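Cytochrome P450 (CYP102L1) (PDB 6N6Q) binds a haem and probably works as a cytochrome P450 monooxygenase encoded by a mycobacteriophage. Local coordinates at residues D246-D249 / I250-A254; H179-P183 / F184-V188; P83-H86 / K87-S90. One frame throughout, in Å; residues are numbered along the deposited sequence.

Contact 1 of 3, residues D246-D249 / I250-A254; sequences DMLD and IMLTA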
loop_
_atom_site.group_PDB
_atom_site.type_symbol
_atom_site.label_atom_id
_atom_site.label_comp_id
_atom_site.label_asym_id
_atom_site.label_seq_id
_atom_site.Cartn_x
_atom_site.Cartn_y
_atom_site.Cartn_z
ATOM N N ASP A 246 -18.856 -10.892 2.660
ATOM C CA ASP A 246 -17.628 -10.217 2.278
ATOM C C ASP A 246 -17.409 -9.013 3.201
ATOM O O ASP A 246 -18.008 -8.924 4.279
ATOM C CB ASP A 246 -17.688 -9.840 0.790
ATOM C CG ASP A 246 -18.853 -8.921 0.456
ATOM O OD1 ASP A 246 -19.597 -8.522 1.375
ATOM O OD2 ASP A 246 -19.024 -8.596 -0.738
ATOM N N MET A 247 -16.552 -8.078 2.783
ATOM C CA MET A 247 -16.250 -6.925 3.626
ATOM C C MET A 247 -17.466 -6.025 3.795
ATOM O O MET A 247 -17.738 -5.540 4.899
ATOM C CB MET A 247 -15.081 -6.137 3.038
ATOM C CG MET A 247 -13.817 -6.953 2.851
ATOM S SD MET A 247 -12.483 -5.987 2.123
ATOM C CE MET A 247 -11.253 -7.263 1.865
ATOM N N LEU A 248 -18.207 -5.786 2.712
ATOM C CA LEU A 248 -19.396 -4.946 2.803
ATOM C C LEU A 248 -20.484 -5.617 3.632
ATOM O O LEU A 248 -21.193 -4.949 4.393
ATOM C CB LEU A 248 -19.904 -4.613 1.400
ATOM C CG LEU A 248 -21.194 -3.796 1.286
ATOM C CD1 LEU A 248 -21.109 -2.532 2.126
ATOM C CD2 LEU A 248 -21.466 -3.454 -0.168
ATOM N N ASP A 249 -20.628 -6.940 3.502
ATOM C CA ASP A 249 -21.640 -7.655 4.272
ATOM C C ASP A 249 -21.379 -7.544 5.768
ATOM O O ASP A 249 -22.303 -7.295 6.550
ATOM C CB ASP A 249 -21.688 -9.121 3.849
ATOM C CG ASP A 249 -22.353 -9.323 2.503
ATOM O OD1 ASP A 249 -23.332 -8.604 2.206
ATOM O OD2 ASP A 249 -21.901 -10.203 1.741
ATOM N N ILE A 250 -20.124 -7.723 6.186
ATOM C CA ILE A 250 -19.805 -7.663 7.609
ATOM C C ILE A 250 -20.033 -6.257 8.154
ATOM O O ILE A 250 -20.476 -6.088 9.297
ATOM C CB ILE A 250 -18.366 -8.149 7.854
ATOM C CG1 ILE A 250 -18.231 -9.617 7.445
ATOM C CG2 ILE A 250 -17.978 -7.978 9.316
ATOM C CD1 ILE A 250 -16.859 -10.208 7.715
ATOM N N MET A 251 -19.749 -5.228 7.349
ATOM C CA MET A 251 -19.995 -3.863 7.802
ATOM C C MET A 251 -21.485 -3.582 7.959
ATOM O O MET A 251 -21.873 -2.735 8.772
ATOM C CB MET A 251 -19.359 -2.858 6.839
ATOM C CG MET A 251 -17.849 -2.730 7.001
ATOM S SD MET A 251 -17.119 -1.412 6.006
ATOM C CE MET A 251 -17.530 -1.962 4.353
ATOM N N LEU A 252 -22.328 -4.281 7.201
ATOM C CA LEU A 252 -23.772 -4.139 7.314
ATOM C C LEU A 252 -24.393 -5.129 8.291
ATOM O O LEU A 252 -25.596 -5.037 8.556
ATOM C CB LEU A 252 -24.431 -4.307 5.941
ATOM C CG LEU A 252 -24.160 -3.226 4.894
ATOM C CD1 LEU A 252 -24.593 -3.698 3.516
ATOM C CD2 LEU A 252 -24.875 -1.934 5.264
ATOM N N THR A 253 -23.610 -6.060 8.832
ATOM C CA THR A 253 -24.131 -7.118 9.689
ATOM C C THR A 253 -23.554 -7.083 11.096
ATOM O O THR A 253 -24.314 -7.089 12.071
ATOM C CB THR A 253 -23.854 -8.492 9.051
ATOM O OG1 THR A 253 -24.547 -8.593 7.801
ATOM C CG2 THR A 253 -24.305 -9.616 9.974
ATOM N N ALA A 254 -22.230 -7.044 11.230
ATOM C CA ALA A 254 -21.592 -7.212 12.529
ATOM C C ALA A 254 -21.612 -5.913 13.326
ATOM O O ALA A 254 -21.215 -4.857 12.825
ATOM C CB ALA A 254 -20.154 -7.699 12.353
#

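Contact 2 of 3, residues H179-P183 / F184-V188; sequences HSENP and FITAV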
loop_
_atom_site.group_PDB
_atom_site.type_symbol
_atom_site.label_atom_id
_atom_site.label_comp_id
_atom_site.label_asym_id
_atom_site.label_seq_id
_atom_site.Cartn_x
_atom_site.Cartn_y
_atom_site.Cartn_z
ATOM N N HIS A 179 -10.111 0.257 -21.739
ATOM C CA HIS A 179 -9.286 1.368 -21.278
ATOM C C HIS A 179 -10.088 2.629 -20.982
ATOM O O HIS A 179 -9.495 3.701 -20.816
ATOM C CB HIS A 179 -8.181 1.674 -22.292
ATOM C CG HIS A 179 -6.867 1.040 -21.955
ATOM N ND1 HIS A 179 -6.598 -0.290 -22.200
ATOM C CD2 HIS A 179 -5.754 1.549 -21.376
ATOM C CE1 HIS A 179 -5.372 -0.571 -21.794
ATOM N NE2 HIS A 179 -4.839 0.528 -21.289
ATOM N N SER A 180 -11.411 2.535 -20.913
ATOM C CA SER A 180 -12.210 3.640 -20.405
ATOM C C SER A 180 -12.164 3.635 -18.884
ATOM O O SER A 180 -12.244 2.579 -18.249
ATOM C CB SER A 180 -13.655 3.537 -20.891
ATOM O OG SER A 180 -13.728 3.625 -22.303
ATOM N N GLU A 181 -12.022 4.819 -18.299
ATOM C CA GLU A 181 -11.914 4.951 -16.855
ATOM C C GLU A 181 -13.273 5.289 -16.256
ATOM O O GLU A 181 -14.013 6.117 -16.792
ATOM C CB GLU A 181 -10.889 6.021 -16.474
ATOM C CG GLU A 181 -10.334 5.853 -15.065
ATOM C CD GLU A 181 -9.638 4.516 -14.870
ATOM O OE1 GLU A 181 -8.941 4.063 -15.803
ATOM O OE2 GLU A 181 -9.792 3.911 -13.787
ATOM N N ASN A 182 -13.595 4.629 -15.150
ATOM C CA ASN A 182 -14.851 4.888 -14.465
ATOM C C ASN A 182 -14.872 6.331 -13.961
ATOM O O ASN A 182 -13.831 6.863 -13.560
ATOM C CB ASN A 182 -15.020 3.912 -13.298
ATOM C CG ASN A 182 -16.462 3.757 -12.867
ATOM O OD1 ASN A 182 -16.974 4.543 -12.071
ATOM N ND2 ASN A 182 -17.126 2.729 -13.384
ATOM N N PRO A 183 -16.024 7.003 -13.994
ATOM C CA PRO A 183 -16.071 8.370 -13.451
ATOM C C PRO A 183 -15.803 8.429 -11.958
ATOM O O PRO A 183 -15.207 9.406 -11.487
ATOM C CB PRO A 183 -17.494 8.838 -13.793
ATOM C CG PRO A 183 -18.277 7.574 -13.988
ATOM C CD PRO A 183 -17.310 6.594 -14.583
ATOM N N PHE A 184 -16.214 7.407 -11.203
ATOM C CA PHE A 184 -15.998 7.412 -9.759
ATOM C C PHE A 184 -14.512 7.436 -9.421
ATOM O O PHE A 184 -14.063 8.244 -8.601
ATOM C CB PHE A 184 -16.673 6.196 -9.122
ATOM C CG PHE A 184 -16.359 6.024 -7.662
ATOM C CD1 PHE A 184 -17.097 6.691 -6.699
ATOM C CD2 PHE A 184 -15.325 5.196 -7.251
ATOM C CE1 PHE A 184 -16.812 6.536 -5.356
ATOM C CE2 PHE A 184 -15.035 5.038 -5.909
ATOM C CZ PHE A 184 -15.781 5.709 -4.960
ATOM N N ILE A 185 -13.731 6.547 -10.041
ATOM C CA ILE A 185 -12.308 6.481 -9.726
ATOM C C ILE A 185 -11.597 7.756 -10.167
ATOM O O ILE A 185 -10.618 8.177 -9.540
ATOM C CB ILE A 185 -11.679 5.217 -10.350
ATOM C CG1 ILE A 185 -10.174 5.162 -10.085
ATOM C CG2 ILE A 185 -11.957 5.150 -11.834
ATOM C CD1 ILE A 185 -9.821 5.069 -8.618
ATOM N N THR A 186 -12.085 8.409 -11.225
ATOM C CA THR A 186 -11.495 9.680 -11.636
ATOM C C THR A 186 -11.752 10.766 -10.598
ATOM O O THR A 186 -10.862 11.571 -10.299
ATOM C CB THR A 186 -12.044 10.101 -13.001
ATOM O OG1 THR A 186 -11.763 9.081 -13.966
ATOM C CG2 THR A 186 -11.397 11.394 -13.458
ATOM N N ALA A 187 -12.960 10.797 -10.028
ATOM C CA ALA A 187 -13.279 11.806 -9.025
ATOM C C ALA A 187 -12.465 11.602 -7.752
ATOM O O ALA A 187 -12.071 12.576 -7.097
ATOM C CB ALA A 187 -14.777 11.783 -8.716
ATOM N N VAL A 188 -12.203 10.346 -7.383
ATOM C CA VAL A 188 -11.419 10.078 -6.182
ATOM C C VAL A 188 -9.990 10.579 -6.353
ATOM O O VAL A 188 -9.381 11.094 -5.407
ATOM C CB VAL A 188 -11.463 8.575 -5.842
ATOM C CG1 VAL A 188 -10.602 8.276 -4.625
ATOM C CG2 VAL A 188 -12.899 8.130 -5.598
#

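Contact 3 of 3, residues P83-H86 / K87-S90; sequences PTLH and KLRS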
loop_
_atom_site.group_PDB
_atom_site.type_symbol
_atom_site.label_atom_id
_atom_site.label_comp_id
_atom_site.label_asym_id
_atom_site.label_seq_id
_atom_site.Cartn_x
_atom_site.Cartn_y
_atom_site.Cartn_z
ATOM N N PRO A 83 0.854 14.528 9.088
ATOM C CA PRO A 83 0.305 15.647 8.301
ATOM C C PRO A 83 -0.484 15.205 7.081
ATOM O O PRO A 83 -1.643 15.611 6.915
ATOM C CB PRO A 83 1.562 16.443 7.918
ATOM C CG PRO A 83 2.548 16.121 8.994
ATOM C CD PRO A 83 2.295 14.688 9.354
ATOM N N THR A 84 0.108 14.373 6.220
ATOM C CA THR A 84 -0.591 13.936 5.016
ATOM C C THR A 84 -1.828 13.114 5.358
ATOM O O THR A 84 -2.869 13.248 4.705
ATOM C CB THR A 84 0.353 13.140 4.117
ATOM O OG1 THR A 84 1.024 12.139 4.894
ATOM C CG2 THR A 84 1.382 14.061 3.479
ATOM N N LEU A 85 -1.734 12.258 6.380
ATOM C CA LEU A 85 -2.911 11.517 6.824
ATOM C C LEU A 85 -4.015 12.464 7.272
ATOM O O LEU A 85 -5.199 12.215 7.015
ATOM C CB LEU A 85 -2.544 10.558 7.955
ATOM C CG LEU A 85 -1.990 9.197 7.540
ATOM C CD1 LEU A 85 -1.887 8.273 8.742
ATOM C CD2 LEU A 85 -2.860 8.580 6.458
ATOM N N HIS A 86 -3.646 13.554 7.949
ATOM C CA HIS A 86 -4.642 14.543 8.345
ATOM C C HIS A 86 -5.282 15.190 7.125
ATOM O O HIS A 86 -6.475 15.512 7.136
ATOM C CB HIS A 86 -4.002 15.605 9.239
ATOM C CG HIS A 86 -4.939 16.704 9.629
ATOM N ND1 HIS A 86 -5.802 16.602 10.699
ATOM C CD2 HIS A 86 -5.153 17.926 9.087
ATOM C CE1 HIS A 86 -6.504 17.717 10.802
ATOM N NE2 HIS A 86 -6.130 18.536 9.836
ATOM N N LYS A 87 -4.503 15.386 6.061
ATOM C CA LYS A 87 -5.050 15.996 4.856
ATOM C C LYS A 87 -5.932 15.022 4.087
ATOM O O LYS A 87 -6.829 15.448 3.352
ATOM C CB LYS A 87 -3.913 16.516 3.976
ATOM C CG LYS A 87 -3.107 17.628 4.634
ATOM C CD LYS A 87 -1.622 17.515 4.318
ATOM C CE LYS A 87 -1.333 17.801 2.856
ATOM N NZ LYS A 87 -1.707 19.193 2.490
ATOM N N LEU A 88 -5.703 13.719 4.249
ATOM C CA LEU A 88 -6.543 12.717 3.609
ATOM C C LEU A 88 -7.894 12.551 4.292
ATOM O O LEU A 88 -8.762 11.861 3.747
ATOM C CB LEU A 88 -5.819 11.370 3.566
ATOM C CG LEU A 88 -4.660 11.265 2.575
ATOM C CD1 LEU A 88 -4.069 9.866 2.594
ATOM C CD2 LEU A 88 -5.122 11.639 1.175
ATOM N N ARG A 89 -8.094 13.162 5.464
ATOM C CA ARG A 89 -9.398 13.109 6.113
ATOM C C ARG A 89 -10.467 13.827 5.302
ATOM O O ARG A 89 -11.657 13.547 5.477
ATOM C CB ARG A 89 -9.315 13.706 7.519
ATOM C CG ARG A 89 -8.418 12.926 8.470
ATOM C CD ARG A 89 -8.350 13.591 9.834
ATOM N NE ARG A 89 -9.664 13.694 10.460
ATOM C CZ ARG A 89 -10.169 12.787 11.291
ATOM N NH1 ARG A 89 -9.470 11.705 11.602
ATOM N NH2 ARG A 89 -11.374 12.966 11.816
ATOM N N SER A 90 -10.071 14.745 4.417
ATOM C CA SER A 90 -11.030 15.376 3.520
ATOM C C SER A 90 -11.619 14.385 2.527
ATOM O O SER A 90 -12.682 14.655 1.955
ATOM C CB SER A 90 -10.370 16.536 2.772
ATOM O OG SER A 90 -9.996 17.570 3.666
#

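Contact 1 of 3, residues D246-D249 / I250-A254
With Leu248 CG trans to its backbone N (chi1 177°) and Leu252 CG turned beside its own N (chi1 -67°), the two leucines one turn apart lie side by side and point the same way, Leu248 CD1 resting 3.9 Å from Leu252 CD1. They sit on the short helix 247-253, which opens with a capping box. Asp246, at the N-cap, folds its carboxylate back over the first turn, and its OD1 takes the Asp249 N-H at 2.8 Å, met nearly along the C-O bond. Asp249 answers with OD2, reached by Asp246 N at 3.3 Å from the anti side of the carboxylate. The two acids therefore face each other closely, a closeness probably eased by Arg235 of helix 212-237, whose NH1 forms salt bridges to OD1 of both; Arg240 adds weak, long ion pairs. These arginines probably offset the charge of the two acids.

From the cap onward the backbone bonds are regular helical ones, Ile250 N to Asp246 O at 3.1 Å and Met251 N to Met247 O at 3.2 Å. Met251 curls CE back to 3.6 Å from Met247 O, while Ile250 lays CG1 against Asp246 O. Met247, Met251 and Leu252 reach helix 265-296, Leu248 and Leu252 pack on helix 212-237, and Ile250 and Met251 turn to helix 104-113, so this short helix is in contact with three others. Towards the C-terminal part, Thr253 OG1 donates to Asp249 O over 2.9 Å, arriving above the carbonyl plane, 39° out of it.

Contact 2 of 3, residues H179-P183 / F184-V188
Glu181 reaches forward over the start of helix 183-196: its chain bends at chi2 (60°), bringing OE2 3.2 Å from the methyl Ile185 CG2 as the two side chains pass at a slant. CG of Glu181 also lies 3.7 Å from Thr186 OG1. At the carboxylate, OE2 takes a weak hydrogen bond from Asn174, and OE1 has a weak, long ion pair with Arg158.

Asn182 is the N-cap. Its OD1 accepts from Phe184 N at 3.1 Å, in the carbonyl plane and on a lone pair, an N-cap bond made two residues ahead. ND2 on the other branch of the amide donates to Phe173 O, which fixes which way round the group is turned. The backbone oxygen of Asn182 has two donors from one residue: Thr186 OG1 at 3.1 Å and, more weakly, Thr186 N at 3.3 Å. Ile185 CG2 presses on that same oxygen.

Pro183 follows in the first turn of the helix, where its missing N-H costs no bond; its O accepts from Ala187 N at 3.0 Å.

Phe184 swings away from the cap, with Val188 CG2 over one face of its ring. The ring meets that of Phe173 nearly parallel, about 10° between planes, and packs on Ile224 of helix 212-237 and on Leu273 and Leu276 of helix 265-296.

Contact 3 of 3, residues P83-H86 / K87-S90
His86 and Arg89 cross at a slant, the imidazole and guanidinium planes only 20° apart, and the nearest approach of the two side chains is from Arg89 CD to His86 ND1, 4.0 Å. They belong to a short helical segment at the haem pocket of the P450 fold. His86 ND1 hydrogen-bonds Tyr100 OH and Arg89 NH2 makes a salt bridge to Glu103, partners that probably help to hold the two groups at this small angle.

Lys87 runs the other way. Its chain bends at three torsions and lays CD 3.2 Å from Pro83 O, the carbonyl that also receives Lys87 N at 3.0 Å, and its NZ goes on to donate to Asn196 O.

Leu85 and Leu88 meet through methyls, CD2 of Leu85 to CD1 of Leu88 at 4.2 Å; of the two, Leu85 belongs to the haem pocket and touches the porphyrin. Leu88 CG lies 3.4 Å from Thr84 O.

Along the backbone, Leu88 N bonds to Thr84 O at 2.9 Å and more weakly to Leu85 O, and Arg89 N makes a weak bond to His86 O at 3.3 Å.

Helix 83-87 comes shortly after strand 77-79, an outermost strand of the mixed sheet within this chain, with Leu88 packed against Leu192 and Thr84 against Asn196 of helix 183-196, and Leu85 against Phe97.

From the N terminus, contact 3 (83-90) comes first, then contact 2 (179-188) and contact 1 (246-254). Each is a local turn of continuous chain, so none closes a long loop, and the three run in series without nesting or crossing. None touches another: contacts 2 and 3 come within about 8 Å at their nearest atoms, yet helix 183-196, begun in contact 2, carries Leu192 and Asn196 on to the residues of contact 3. Contacts 1 and 2, with centres about 25 Å apart, are joined through shared helices, since both pack against 212-237 and 265-296. Contact 3 touches the haem itself, and the side chain of Met247 in contact 1 lies about 6 Å from it.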